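Local coordinates for Wnt inhibitor of Dorsal protein (Drosophila melanogaster, PDB 4KRR) that probably binds frizzled receptors as a secreted Wnt-family ligand, the chain here being its N-terminal domain and linker, at residues S62-V67 against R120-L125. Sequence-based numbering, arbitrary orientation.
Sequences SMAAIV and RVVGAL
Met63 and Val122 meet with no flat side-chain group, neither ring, amide nor carboxylate, on either side; the Met63 chain, extended beyond CG (chi3 175°), lies alongside the Val122 branch. SD sits 3.9 Å from Val122 CG1, and CG is equally near that methyl. The two side chains run past one another side by side, pointing opposite ways. A chi1 of 170° turns Met63 CG away from the backbone N and sends the chain across to helix 113-127, where CE ends 4.3 Å from Gly123 N. Val122 CG1 also meets Ala64 CB at 3.9 Å, so it touches two consecutive residues, Met63 and Ala64. Ala64 and Val122 have the nearest CA atoms, 6.5 Å apart. The axes of the short segments come within 10.0 Å at closest and cross at -41°. This joins helices 53-75 and 113-127 in the core of the Wnt N-terminal helical domain. Leu101 and Tyr104 of helix 97-107 pack on Met63, and Leu165 of helix 158-170 on Ala64. Cutting Met63 back to an alanine would probably open a gap beside Val122, leaving Ala64 CB as the nearest neighbour of its CG1 across the contact. No hydrogen bond links the segments; the side-chain contacts are apolar, consistent with cohesion through buried van der Waals fit.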
loop_
_atom_site.group_PDB
_atom_site.type_symbol
_atom_site.label_atom_id
_atom_site.label_comp_id
_atom_site.label_asym_id
_atom_site.label_seq_id
_atom_site.Cartn_x
_atom_site.Cartn_y
_atom_site.Cartn_z
ATOM N N SER A 62 -0.672 -3.026 4.357
ATOM C CA SER A 62 -1.737 -2.267 5.005
ATOM C C SER A 62 -1.728 -0.812 4.549
ATOM O O SER A 62 -2.772 -0.258 4.204
ATOM C CB SER A 62 -1.618 -2.355 6.528
ATOM O OG SER A 62 -1.684 -3.704 6.957
ATOM N N MET A 63 -0.547 -0.199 4.550
ATOM C CA MET A 63 -0.386 1.156 4.037
ATOM C C MET A 63 -0.821 1.253 2.580
ATOM O O MET A 63 -1.524 2.185 2.195
ATOM C CB MET A 63 1.068 1.606 4.152
ATOM C CG MET A 63 1.351 2.905 3.418
ATOM S SD MET A 63 3.063 3.431 3.545
ATOM C CE MET A 63 3.053 4.855 2.457
ATOM N N ALA A 64 -0.392 0.284 1.776
ATOM C CA ALA A 64 -0.707 0.272 0.352
ATOM C C ALA A 64 -2.210 0.174 0.105
ATOM O O ALA A 64 -2.744 0.833 -0.787
ATOM C CB ALA A 64 0.024 -0.868 -0.345
ATOM N N ALA A 65 -2.885 -0.646 0.903
ATOM C CA ALA A 65 -4.321 -0.853 0.743
ATOM C C ALA A 65 -5.111 0.380 1.159
ATOM O O ALA A 65 -6.142 0.694 0.568
ATOM C CB ALA A 65 -4.773 -2.065 1.536
ATOM N N ILE A 66 -4.623 1.073 2.181
ATOM C CA ILE A 66 -5.274 2.283 2.660
ATOM C C ILE A 66 -5.140 3.406 1.635
ATOM O O ILE A 66 -6.107 4.116 1.350
ATOM C CB ILE A 66 -4.699 2.727 4.025
ATOM C CG1 ILE A 66 -5.066 1.706 5.105
ATOM C CG2 ILE A 66 -5.218 4.103 4.412
ATOM C CD1 ILE A 66 -4.502 2.029 6.472
ATOM N N VAL A 67 -3.941 3.554 1.077
ATOM C CA VAL A 67 -3.683 4.577 0.066
ATOM C C VAL A 67 -4.425 4.270 -1.236
ATOM O O VAL A 67 -4.970 5.168 -1.880
ATOM C CB VAL A 67 -2.168 4.741 -0.200
ATOM C CG1 VAL A 67 -1.922 5.709 -1.350
ATOM C CG2 VAL A 67 -1.455 5.219 1.063
ATOM N N ARG A 120 8.423 5.090 2.329
ATOM C CA ARG A 120 8.882 5.680 1.075
ATOM C C ARG A 120 8.886 4.646 -0.051
ATOM O O ARG A 120 8.556 4.964 -1.192
ATOM C CB ARG A 120 10.278 6.290 1.235
ATOM C CG ARG A 120 10.297 7.596 2.014
ATOM C CD ARG A 120 11.719 8.073 2.278
ATOM N NE ARG A 120 12.507 8.169 1.052
ATOM C CZ ARG A 120 12.531 9.236 0.259
ATOM N NH1 ARG A 120 11.808 10.305 0.557
ATOM N NH2 ARG A 120 13.280 9.234 -0.836
ATOM N N VAL A 121 9.259 3.412 0.278
ATOM C CA VAL A 121 9.279 2.332 -0.705
ATOM C C VAL A 121 7.872 2.050 -1.224
ATOM O O VAL A 121 7.651 1.959 -2.429
ATOM C CB VAL A 121 9.873 1.035 -0.115
ATOM C CG1 VAL A 121 9.722 -0.125 -1.100
ATOM C CG2 VAL A 121 11.334 1.240 0.255
ATOM N N VAL A 122 6.928 1.914 -0.298
ATOM C CA VAL A 122 5.529 1.703 -0.647
ATOM C C VAL A 122 4.977 2.891 -1.433
ATOM O O VAL A 122 4.211 2.720 -2.382
ATOM C CB VAL A 122 4.680 1.464 0.615
ATOM C CG1 VAL A 122 3.197 1.402 0.270
ATOM C CG2 VAL A 122 5.128 0.187 1.313
ATOM N N GLY A 123 5.378 4.095 -1.038
ATOM C CA GLY A 123 4.954 5.302 -1.719
ATOM C C GLY A 123 5.371 5.323 -3.178
ATOM O O GLY A 123 4.561 5.607 -4.059
ATOM N N ALA A 124 6.639 5.011 -3.427
ATOM C CA ALA A 124 7.188 4.991 -4.780
ATOM C C ALA A 124 6.537 3.914 -5.645
ATOM O O ALA A 124 6.333 4.108 -6.843
ATOM C CB ALA A 124 8.694 4.789 -4.732
ATOM N N LEU A 125 6.219 2.780 -5.030
ATOM C CA LEU A 125 5.578 1.677 -5.735
ATOM C C LEU A 125 4.208 2.086 -6.254
ATOM O O LEU A 125 3.883 1.864 -7.418
ATOM C CB LEU A 125 5.437 0.465 -4.818
ATOM C CG LEU A 125 4.561 -0.656 -5.383
ATOM C CD1 LEU A 125 5.262 -1.393 -6.523
ATOM C CD2 LEU A 125 4.141 -1.611 -4.281
#